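Local coordinates for protein KLLA0E08119p (Kluyveromyces lactis, PDB 3VA7) that forms the biotin-dependent carboxylase part of a larger enzyme and probably uses ATP and hydrogencarbonate to carboxylate urea to urea-1-carboxylate, at residues T553-N559 with D575-K581; T545-G551 with R587-R593; P475-L481 with K538-T543. All coordinates share one frame; numbering follows the deposited sequence.

Interaction 1. Residues T553-N559 with D575-K581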
loop_
_atom_site.group_PDB
_atom_site.type_symbol
_atom_site.label_atom_id
_atom_site.label_comp_id
_atom_site.label_asym_id
_atom_site.label_seq_id
_atom_site.Cartn_x
_atom_site.Cartn_y
_atom_site.Cartn_z
ATOM N N THR A 553 -23.885 -17.950 -5.189
ATOM C CA THR A 553 -24.850 -17.717 -6.273
ATOM C C THR A 553 -24.976 -16.213 -6.533
ATOM O O THR A 553 -25.311 -15.415 -5.638
ATOM C CB THR A 553 -26.233 -18.373 -5.984
ATOM O OG1 THR A 553 -26.021 -19.652 -5.376
ATOM C CG2 THR A 553 -27.025 -18.597 -7.286
ATOM N N VAL A 554 -24.651 -15.843 -7.763
ATOM C CA VAL A 554 -24.745 -14.471 -8.196
ATOM C C VAL A 554 -25.230 -14.515 -9.620
ATOM O O VAL A 554 -24.678 -15.264 -10.450
ATOM C CB VAL A 554 -23.381 -13.810 -8.377
ATOM C CG1 VAL A 554 -23.351 -12.468 -7.723
ATOM C CG2 VAL A 554 -22.301 -14.691 -7.937
ATOM N N SER A 555 -26.189 -13.659 -9.945
ATOM C CA SER A 555 -26.541 -13.540 -11.356
ATOM C C SER A 555 -25.423 -12.827 -12.134
ATOM O O SER A 555 -24.884 -11.817 -11.678
ATOM C CB SER A 555 -27.910 -12.876 -11.512
ATOM O OG SER A 555 -27.815 -11.498 -11.769
ATOM N N CYS A 556 -25.059 -13.379 -13.281
ATOM C CA CYS A 556 -23.993 -12.832 -14.079
ATOM C C CYS A 556 -24.398 -12.645 -15.531
ATOM O O CYS A 556 -24.895 -13.542 -16.199
ATOM C CB CYS A 556 -22.699 -13.686 -14.014
ATOM S SG CYS A 556 -22.148 -14.326 -12.379
ATOM N N THR A 557 -24.073 -11.461 -16.013
ATOM C CA THR A 557 -24.498 -10.912 -17.274
ATOM C C THR A 557 -23.333 -10.766 -18.230
ATOM O O THR A 557 -22.297 -10.249 -17.841
ATOM C CB THR A 557 -24.993 -9.493 -16.965
ATOM O OG1 THR A 557 -26.400 -9.541 -16.776
ATOM C CG2 THR A 557 -24.562 -8.404 -18.053
ATOM N N LEU A 558 -23.500 -11.194 -19.473
ATOM C CA LEU A 558 -22.635 -10.739 -20.548
ATOM C C LEU A 558 -23.456 -10.099 -21.664
ATOM O O LEU A 558 -24.270 -10.779 -22.355
ATOM C CB LEU A 558 -21.760 -11.850 -21.107
ATOM C CG LEU A 558 -20.732 -11.346 -22.109
ATOM C CD1 LEU A 558 -19.683 -10.594 -21.322
ATOM C CD2 LEU A 558 -20.106 -12.490 -22.957
ATOM N N ASN A 559 -23.206 -8.793 -21.841
ATOM C CA ASN A 559 -24.009 -7.931 -22.709
ATOM C C ASN A 559 -25.482 -8.263 -22.459
ATOM O O ASN A 559 -26.273 -8.414 -23.398
ATOM C CB ASN A 559 -23.627 -8.133 -24.187
ATOM C CG ASN A 559 -22.254 -7.612 -24.505
ATOM O OD1 ASN A 559 -21.890 -6.523 -24.072
ATOM N ND2 ASN A 559 -21.488 -8.368 -25.288
ATOM N N ASP A 575 -17.381 -6.095 -24.787
ATOM C CA ASP A 575 -18.277 -6.828 -23.901
ATOM C C ASP A 575 -18.407 -6.204 -22.505
ATOM O O ASP A 575 -17.445 -5.762 -21.899
ATOM C CB ASP A 575 -17.851 -8.279 -23.765
ATOM C CG ASP A 575 -18.317 -9.157 -24.920
ATOM O OD1 ASP A 575 -18.907 -8.610 -25.916
ATOM O OD2 ASP A 575 -18.075 -10.405 -24.803
ATOM N N ILE A 576 -19.616 -6.161 -21.997
ATOM C CA ILE A 576 -19.781 -5.814 -20.620
ATOM C C ILE A 576 -20.213 -7.045 -19.824
ATOM O O ILE A 576 -21.328 -7.575 -20.008
ATOM C CB ILE A 576 -20.744 -4.644 -20.443
ATOM C CG1 ILE A 576 -20.118 -3.386 -21.068
ATOM C CG2 ILE A 576 -21.122 -4.484 -18.960
ATOM C CD1 ILE A 576 -21.119 -2.377 -21.569
ATOM N N LEU A 577 -19.291 -7.489 -18.964
ATOM C CA LEU A 577 -19.537 -8.512 -17.943
ATOM C C LEU A 577 -20.024 -7.802 -16.727
ATOM O O LEU A 577 -19.501 -6.771 -16.370
ATOM C CB LEU A 577 -18.255 -9.300 -17.627
ATOM C CG LEU A 577 -18.208 -10.307 -16.455
ATOM C CD1 LEU A 577 -19.178 -11.465 -16.620
ATOM C CD2 LEU A 577 -16.780 -10.855 -16.270
ATOM N N SER A 578 -21.044 -8.329 -16.094
ATOM C CA SER A 578 -21.543 -7.713 -14.884
ATOM C C SER A 578 -21.973 -8.798 -13.896
ATOM O O SER A 578 -22.727 -9.709 -14.252
ATOM C CB SER A 578 -22.702 -6.767 -15.228
ATOM O OG SER A 578 -23.677 -6.727 -14.193
ATOM N N VAL A 579 -21.472 -8.722 -12.668
ATOM C CA VAL A 579 -21.915 -9.662 -11.658
ATOM C C VAL A 579 -22.587 -8.975 -10.495
ATOM O O VAL A 579 -22.076 -8.041 -9.938
ATOM C CB VAL A 579 -20.863 -10.811 -11.300
ATOM C CG1 VAL A 579 -19.511 -10.653 -12.013
ATOM C CG2 VAL A 579 -20.766 -11.058 -9.815
ATOM N N GLY A 580 -23.789 -9.447 -10.180
ATOM C CA GLY A 580 -24.715 -8.734 -9.341
ATOM C C GLY A 580 -24.581 -9.099 -7.911
ATOM O O GLY A 580 -23.501 -9.145 -7.409
ATOM N N LYS A 581 -25.694 -9.376 -7.258
ATOM C CA LYS A 581 -25.727 -9.561 -5.825
ATOM C C LYS A 581 -25.501 -11.033 -5.560
ATOM O O LYS A 581 -25.902 -11.885 -6.362
ATOM C CB LYS A 581 -27.090 -9.111 -5.322
ATOM C CG LYS A 581 -27.251 -8.978 -3.819
ATOM C CD LYS A 581 -28.637 -8.326 -3.502
ATOM C CE LYS A 581 -28.890 -8.172 -1.964
ATOM N NZ LYS A 581 -29.513 -9.422 -1.364
#

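Interaction 2. Residues T545-G551 with R587-R593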
loop_
_atom_site.group_PDB
_atom_site.type_symbol
_atom_site.label_atom_id
_atom_site.label_comp_id
_atom_site.label_asym_id
_atom_site.label_seq_id
_atom_site.Cartn_x
_atom_site.Cartn_y
_atom_site.Cartn_z
ATOM N N THR A 545 -10.837 -12.512 -24.287
ATOM C CA THR A 545 -10.331 -13.485 -23.319
ATOM C C THR A 545 -11.420 -14.482 -22.939
ATOM O O THR A 545 -12.522 -14.417 -23.464
ATOM C CB THR A 545 -9.771 -12.743 -22.029
ATOM O OG1 THR A 545 -9.199 -13.679 -21.093
ATOM C CG2 THR A 545 -10.853 -11.902 -21.356
ATOM N N VAL A 546 -11.095 -15.377 -22.008
ATOM C CA VAL A 546 -12.036 -16.279 -21.379
ATOM C C VAL A 546 -12.202 -15.905 -19.880
ATOM O O VAL A 546 -11.277 -15.451 -19.262
ATOM C CB VAL A 546 -11.567 -17.770 -21.555
ATOM C CG1 VAL A 546 -12.631 -18.735 -21.086
ATOM C CG2 VAL A 546 -11.134 -18.078 -23.001
ATOM N N ILE A 547 -13.378 -16.149 -19.307
ATOM C CA ILE A 547 -13.778 -15.698 -17.985
ATOM C C ILE A 547 -14.511 -16.831 -17.298
ATOM O O ILE A 547 -15.078 -17.688 -17.965
ATOM C CB ILE A 547 -14.713 -14.440 -18.168
ATOM C CG1 ILE A 547 -13.957 -13.171 -17.812
ATOM C CG2 ILE A 547 -16.112 -14.479 -17.456
ATOM C CD1 ILE A 547 -12.806 -12.892 -18.756
ATOM N N ALA A 548 -14.545 -16.847 -15.974
ATOM C CA ALA A 548 -15.412 -17.783 -15.307
ATOM C C ALA A 548 -15.733 -17.200 -13.991
ATOM O O ALA A 548 -14.995 -16.351 -13.517
ATOM C CB ALA A 548 -14.715 -19.082 -15.133
ATOM N N VAL A 549 -16.847 -17.620 -13.398
ATOM C CA VAL A 549 -17.241 -17.136 -12.063
ATOM C C VAL A 549 -17.575 -18.339 -11.207
ATOM O O VAL A 549 -18.204 -19.286 -11.662
ATOM C CB VAL A 549 -18.432 -16.168 -12.126
ATOM C CG1 VAL A 549 -18.795 -15.657 -10.759
ATOM C CG2 VAL A 549 -18.078 -14.978 -13.025
ATOM N N SER A 550 -17.126 -18.324 -9.969
ATOM C CA SER A 550 -17.336 -19.476 -9.109
ATOM C C SER A 550 -17.503 -18.969 -7.700
ATOM O O SER A 550 -17.034 -17.868 -7.407
ATOM C CB SER A 550 -16.159 -20.468 -9.215
ATOM O OG SER A 550 -16.584 -21.734 -8.737
ATOM N N GLY A 551 -18.152 -19.742 -6.843
ATOM C CA GLY A 551 -18.357 -19.318 -5.501
ATOM C C GLY A 551 -19.830 -19.264 -5.183
ATOM O O GLY A 551 -20.569 -20.198 -5.475
ATOM N N ARG A 587 -19.401 -14.573 -1.188
ATOM C CA ARG A 587 -18.300 -14.194 -2.060
ATOM C C ARG A 587 -18.312 -15.051 -3.301
ATOM O O ARG A 587 -18.720 -16.227 -3.203
ATOM C CB ARG A 587 -16.927 -14.365 -1.333
ATOM C CG ARG A 587 -16.345 -13.080 -0.833
ATOM C CD ARG A 587 -15.126 -13.144 0.038
ATOM N NE ARG A 587 -15.555 -13.304 1.397
ATOM C CZ ARG A 587 -15.434 -12.413 2.362
ATOM N NH1 ARG A 587 -14.869 -11.241 2.159
ATOM N NH2 ARG A 587 -15.908 -12.723 3.558
ATOM N N ALA A 588 -17.858 -14.491 -4.439
ATOM C CA ALA A 588 -17.627 -15.238 -5.676
ATOM C C ALA A 588 -16.288 -14.801 -6.292
ATOM O O ALA A 588 -15.673 -13.854 -5.793
ATOM C CB ALA A 588 -18.747 -14.991 -6.665
ATOM N N TYR A 589 -15.841 -15.469 -7.370
ATOM C CA TYR A 589 -14.493 -15.257 -7.929
ATOM C C TYR A 589 -14.538 -15.189 -9.375
ATOM O O TYR A 589 -15.120 -16.050 -10.023
ATOM C CB TYR A 589 -13.498 -16.358 -7.498
ATOM C CG TYR A 589 -13.342 -16.258 -6.037
ATOM C CD1 TYR A 589 -14.257 -16.897 -5.180
ATOM C CD2 TYR A 589 -12.356 -15.406 -5.487
ATOM C CE1 TYR A 589 -14.149 -16.706 -3.776
ATOM C CE2 TYR A 589 -12.238 -15.244 -4.115
ATOM C CZ TYR A 589 -13.145 -15.851 -3.265
ATOM O OH TYR A 589 -13.011 -15.681 -1.896
ATOM N N LEU A 590 -13.920 -14.155 -9.911
ATOM C CA LEU A 590 -13.967 -13.947 -11.335
ATOM C C LEU A 590 -12.610 -14.121 -11.931
ATOM O O LEU A 590 -11.752 -13.268 -11.727
ATOM C CB LEU A 590 -14.465 -12.556 -11.599
ATOM C CG LEU A 590 -14.182 -12.070 -13.003
ATOM C CD1 LEU A 590 -14.919 -12.921 -14.023
ATOM C CD2 LEU A 590 -14.641 -10.664 -13.024
ATOM N N SER A 591 -12.394 -15.202 -12.664
ATOM C CA SER A 591 -11.075 -15.459 -13.218
ATOM C C SER A 591 -10.989 -15.071 -14.680
ATOM O O SER A 591 -11.992 -15.008 -15.352
ATOM C CB SER A 591 -10.701 -16.925 -13.039
ATOM O OG SER A 591 -11.660 -17.780 -13.628
ATOM N N ILE A 592 -9.795 -14.815 -15.171
ATOM C CA ILE A 592 -9.595 -14.325 -16.523
ATOM C C ILE A 592 -8.446 -15.170 -16.986
ATOM O O ILE A 592 -7.465 -15.278 -16.242
ATOM C CB ILE A 592 -9.001 -12.909 -16.567
ATOM C CG1 ILE A 592 -9.704 -11.898 -15.646
ATOM C CG2 ILE A 592 -8.845 -12.438 -17.975
ATOM C CD1 ILE A 592 -11.161 -12.013 -15.549
ATOM N N ARG A 593 -8.555 -15.807 -18.150
ATOM C CA ARG A 593 -7.456 -16.621 -18.664
ATOM C C ARG A 593 -6.169 -15.769 -18.720
ATOM O O ARG A 593 -6.193 -14.652 -19.222
ATOM C CB ARG A 593 -7.806 -17.227 -20.047
ATOM C CG ARG A 593 -6.850 -18.359 -20.465
ATOM C CD ARG A 593 -7.065 -18.789 -21.931
ATOM N NE ARG A 593 -6.092 -19.760 -22.428
ATOM C CZ ARG A 593 -5.923 -20.997 -21.939
ATOM N NH1 ARG A 593 -6.657 -21.418 -20.904
ATOM N NH2 ARG A 593 -4.994 -21.817 -22.469
HETATM O O HOH W 1 -6.743 -13.641 -22.376
#

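Interaction 3. Residues P475-L481 with K538-T543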
loop_
_atom_site.group_PDB
_atom_site.type_symbol
_atom_site.label_atom_id
_atom_site.label_comp_id
_atom_site.label_asym_id
_atom_site.label_seq_id
_atom_site.Cartn_x
_atom_site.Cartn_y
_atom_site.Cartn_z
ATOM N N PRO A 475 -5.929 -0.867 -25.107
ATOM C CA PRO A 475 -5.375 -1.528 -23.926
ATOM C C PRO A 475 -5.751 -2.993 -23.857
ATOM O O PRO A 475 -6.954 -3.335 -23.913
ATOM C CB PRO A 475 -6.035 -0.787 -22.756
ATOM C CG PRO A 475 -7.217 -0.148 -23.332
ATOM C CD PRO A 475 -6.878 0.190 -24.738
ATOM N N CYS A 476 -4.745 -3.855 -23.737
ATOM C CA CYS A 476 -5.030 -5.258 -23.499
ATOM C C CYS A 476 -5.422 -5.422 -22.015
ATOM O O CYS A 476 -4.588 -5.801 -21.173
ATOM C CB CYS A 476 -3.839 -6.126 -23.890
ATOM S SG CYS A 476 -4.121 -7.893 -23.527
ATOM N N ALA A 477 -6.690 -5.129 -21.710
ATOM C CA ALA A 477 -7.098 -4.788 -20.353
ATOM C C ALA A 477 -8.624 -4.745 -20.122
ATOM O O ALA A 477 -9.414 -4.682 -21.067
ATOM C CB ALA A 477 -6.522 -3.413 -20.009
ATOM N N PHE A 478 -9.064 -4.721 -18.872
ATOM C CA PHE A 478 -10.476 -4.385 -18.692
ATOM C C PHE A 478 -10.673 -3.041 -17.992
ATOM O O PHE A 478 -9.719 -2.409 -17.631
ATOM C CB PHE A 478 -11.293 -5.560 -18.098
ATOM C CG PHE A 478 -10.981 -5.890 -16.669
ATOM C CD1 PHE A 478 -11.683 -5.278 -15.628
ATOM C CD2 PHE A 478 -10.022 -6.837 -16.361
ATOM C CE1 PHE A 478 -11.429 -5.598 -14.299
ATOM C CE2 PHE A 478 -9.753 -7.175 -15.032
ATOM C CZ PHE A 478 -10.469 -6.554 -14.001
ATOM N N GLU A 479 -11.898 -2.593 -17.813
ATOM C CA GLU A 479 -12.129 -1.279 -17.241
ATOM C C GLU A 479 -13.320 -1.370 -16.333
ATOM O O GLU A 479 -14.305 -1.993 -16.674
ATOM C CB GLU A 479 -12.375 -0.240 -18.352
ATOM C CG GLU A 479 -12.756 1.176 -17.851
ATOM C CD GLU A 479 -13.104 2.175 -18.976
ATOM O OE1 GLU A 479 -13.727 3.236 -18.660
ATOM O OE2 GLU A 479 -12.746 1.887 -20.157
ATOM N N VAL A 480 -13.243 -0.718 -15.189
ATOM C CA VAL A 480 -14.272 -0.858 -14.200
ATOM C C VAL A 480 -15.393 0.172 -14.394
ATOM O O VAL A 480 -15.276 1.341 -13.968
ATOM C CB VAL A 480 -13.669 -0.736 -12.793
ATOM C CG1 VAL A 480 -14.758 -0.859 -11.743
ATOM C CG2 VAL A 480 -12.584 -1.782 -12.588
ATOM N N LEU A 481 -16.484 -0.250 -15.018
ATOM C CA LEU A 481 -17.646 0.632 -15.161
ATOM C C LEU A 481 -18.350 0.865 -13.845
ATOM O O LEU A 481 -19.016 1.884 -13.695
ATOM C CB LEU A 481 -18.667 0.054 -16.141
ATOM C CG LEU A 481 -18.591 0.274 -17.657
ATOM C CD1 LEU A 481 -17.282 0.894 -18.123
ATOM C CD2 LEU A 481 -18.870 -1.078 -18.329
ATOM N N LYS A 538 -19.276 -4.016 -12.685
ATOM C CA LYS A 538 -19.524 -4.236 -14.108
ATOM C C LYS A 538 -18.270 -3.822 -14.840
ATOM O O LYS A 538 -17.720 -2.771 -14.565
ATOM C CB LYS A 538 -20.840 -3.615 -14.684
ATOM C CG LYS A 538 -21.465 -2.391 -13.981
ATOM C CD LYS A 538 -23.055 -2.387 -13.839
ATOM C CE LYS A 538 -23.856 -2.579 -15.174
ATOM N NZ LYS A 538 -23.419 -1.740 -16.359
ATOM N N LEU A 539 -17.804 -4.676 -15.741
ATOM C CA LEU A 539 -16.533 -4.460 -16.379
ATOM C C LEU A 539 -16.661 -4.364 -17.892
ATOM O O LEU A 539 -17.396 -5.123 -18.490
ATOM C CB LEU A 539 -15.586 -5.615 -16.045
ATOM C CG LEU A 539 -15.466 -6.120 -14.604
ATOM C CD1 LEU A 539 -14.558 -7.364 -14.625
ATOM C CD2 LEU A 539 -14.934 -5.018 -13.665
ATOM N N LEU A 540 -15.926 -3.445 -18.505
ATOM C CA LEU A 540 -15.853 -3.356 -19.943
ATOM C C LEU A 540 -14.543 -3.981 -20.402
ATOM O O LEU A 540 -13.480 -3.661 -19.906
ATOM C CB LEU A 540 -15.952 -1.895 -20.398
ATOM C CG LEU A 540 -15.660 -1.436 -21.848
ATOM C CD1 LEU A 540 -16.260 -2.384 -22.882
ATOM C CD2 LEU A 540 -16.196 -0.007 -22.071
ATOM N N PHE A 541 -14.625 -4.891 -21.348
ATOM C CA PHE A 541 -13.435 -5.554 -21.798
ATOM C C PHE A 541 -12.947 -4.913 -23.087
ATOM O O PHE A 541 -13.750 -4.693 -24.012
ATOM C CB PHE A 541 -13.713 -7.035 -21.990
ATOM C CG PHE A 541 -13.551 -7.840 -20.750
ATOM C CD1 PHE A 541 -12.383 -8.564 -20.524
ATOM C CD2 PHE A 541 -14.553 -7.883 -19.806
ATOM C CE1 PHE A 541 -12.233 -9.317 -19.380
ATOM C CE2 PHE A 541 -14.406 -8.629 -18.642
ATOM C CZ PHE A 541 -13.259 -9.332 -18.422
ATOM N N HIS A 542 -11.649 -4.623 -23.148
ATOM C CA HIS A 542 -11.094 -3.863 -24.260
ATOM C C HIS A 542 -10.349 -4.752 -25.194
ATOM O O HIS A 542 -9.726 -4.313 -26.183
ATOM C CB HIS A 542 -10.189 -2.758 -23.742
ATOM C CG HIS A 542 -10.961 -1.579 -23.294
ATOM N ND1 HIS A 542 -11.058 -1.210 -21.971
ATOM C CD2 HIS A 542 -11.757 -0.730 -23.987
ATOM C CE1 HIS A 542 -11.838 -0.149 -21.870
ATOM N NE2 HIS A 542 -12.277 0.161 -23.079
ATOM N N THR A 543 -10.412 -6.017 -24.851
ATOM C CA THR A 543 -9.656 -7.003 -25.553
ATOM C C THR A 543 -10.407 -8.336 -25.373
ATOM O O THR A 543 -11.452 -8.372 -24.720
ATOM C CB THR A 543 -8.263 -7.018 -24.993
ATOM O OG1 THR A 543 -7.461 -7.911 -25.766
ATOM C CG2 THR A 543 -8.305 -7.487 -23.549
#

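Interaction 1. Residues T553-N559 with D575-K581
Asn559 grips the beginning of the opposite strand with both ends of its amide. ND2 donates to Asp575 OD1 over 2.7 Å, with the carboxylate oxygen lying close to the amide plane. The same donor stands above the plane of the carboxylate, because the two flat groups are nearly perpendicular, 84° apart. OD1 of Asn559 takes the backbone N of Ile576 at 3.1 Å in a nearly straight bond, although the donor sits above the carbonyl plane. Asn559 CG lies beside the backbone N, anti to the carbonyl carbon (chi1 -69°), which brings OD1 to the place where an uninterrupted ladder would offer a main-chain carbonyl. Its own N still bonds to Ile576 O at 2.9 Å. Further along, Thr557 and Ser578 form a hydrogen-bonded pair, with Thr557 N to Ser578 O at 2.8 Å and a return bond from Ser578 N to Thr557 O. Gly580 N reaches Ser555 O at 3.0 Å. Between these rungs lie the non-hydrogen-bonded pairs Cys556-Val579 and Leu558-Leu577. On their face, Cys556 SG touches Val579 CB at 3.9 Å, and Leu558 lays CD1 beside Leu577 CB at 4.2 Å. The opposite face carries Thr557 and Ser578, whose CG2 and CB meet at 3.8 Å. In the second shell, Lys572 N binds Asp575 OD2, so each carboxylate oxygen has its own donor, and the two bonds together should limit its rotation. Beneath the apolar face, Cys556 rests on Val549 and Leu577 on Ile547 and Leu590. The arrangement is an antiparallel ladder ended by an asparagine side chain, in one of two face-packed antiparallel sheets; both its segments fall in the carboxyltransferase A and B region.

Interaction 2. Residues T545-G551 with R587-R593
Strands carrying Ile547 and Ile592 run antiparallel at 165°, their axes 4.7 Å apart, with paired bonds at Ala548-Ser591 and Ser550-Tyr589 and a further rung from Arg593 N to Val546 O. On one face Ile547 and Ile592 run alongside each other off the sheet, their CD1 atoms meeting at 3.7 Å. Leu590 CD1 crosses to meet Val549 CG2 at 3.9 Å and also reaches Ile547 CG1. Leu590 CG stands anti to the backbone N (chi1 163°), carrying that methyl over to the neighbouring strand. The other face is more polar and lies under helix 511-520: Ser591 OG comes within 3.6 Å of Ala548 CB but bonds to Ala517 O of that helix, and Ser550 OG bonds to Asn566. The ring of Tyr589 turns an edge to Ser550 O, CD1 lying 3.7 Å from it, while its hydroxyl joins Glu531 and Asp510 N. At the far end a water lies 2.8 Å from Thr545 OG1 and gives a weak bond to Arg593 O; the guanidinium of Arg593 bonds instead to Phe644 O. Gly551, with positive phi, is where the chain turns the corner into the next sheet. The contact is a central strand pair of an antiparallel sheet with one apolar face turned to a second sheet, as in a beta sandwich.

Interaction 3. Residues P475-L481 with K538-T543
One face of the Phe541 ring is covered by Phe478 CB, which sits 4.0 Å from the ring centroid and only 9° off the normal, a CH-pi contact. The rings themselves, 30° from parallel, are so offset, with centroids 5.6 Å apart, that little of one lies over the other. With chi1 of Phe478 at 69°, CG sits flanked by both main-chain neighbours of CA, and the ring lies along the sheet beside Leu539. There CE1 meets Leu539 CD1 at 3.6 Å, the methyl approaching obliquely. Val480 continues this face, its CG2 lying alongside Leu539 CD2 at 4.1 Å. Across the backbone, Glu479 and Leu540 form a hydrogen-bonded pair: Glu479 N to Leu540 O and Leu540 N to Glu479 O both measure 2.8 Å. His542 N extends the ladder to Ala477 O at 3.1 Å, whereas Leu481 N to Lys538 O is weak. Leu481 folds CD2 back against Leu540 CB at 3.7 Å, on the face of the sheet opposite the phenylalanines. The Glu479 carboxylate has a long, weak ion pair with Lys375, within the biotin carboxylation region. In the sheet, strand 626-628 flanks 477-480 and strand 576-582 flanks 538-541, while Phe541 and Leu539 pack onto Ile547 and Leu590 of the facing strands 545-550 and 587-592.

In the fold
Interactions 1 and 3 belong to the same antiparallel sheet, in which strands 576-582 and 538-541 are neighbours joined by backbone bonds such as Leu539 N to Leu577 O. Interaction 2 lies in the facing sheet, and along the chain it encloses interaction 1. Aliphatic and aromatic side chains of all three meet between the layers, Val554 against Ala588 among them, while Ser578 meets Lys538 on the outer face of their own sheet. Interactions 2 and 3 are largely buried; interaction 1 is only partly so. The chemistry follows: an amide-carboxylate clasp ends interaction 1, polar side chains tied to surrounding residues mark interaction 2's second face, and aromatic packing distinguishes interaction 3.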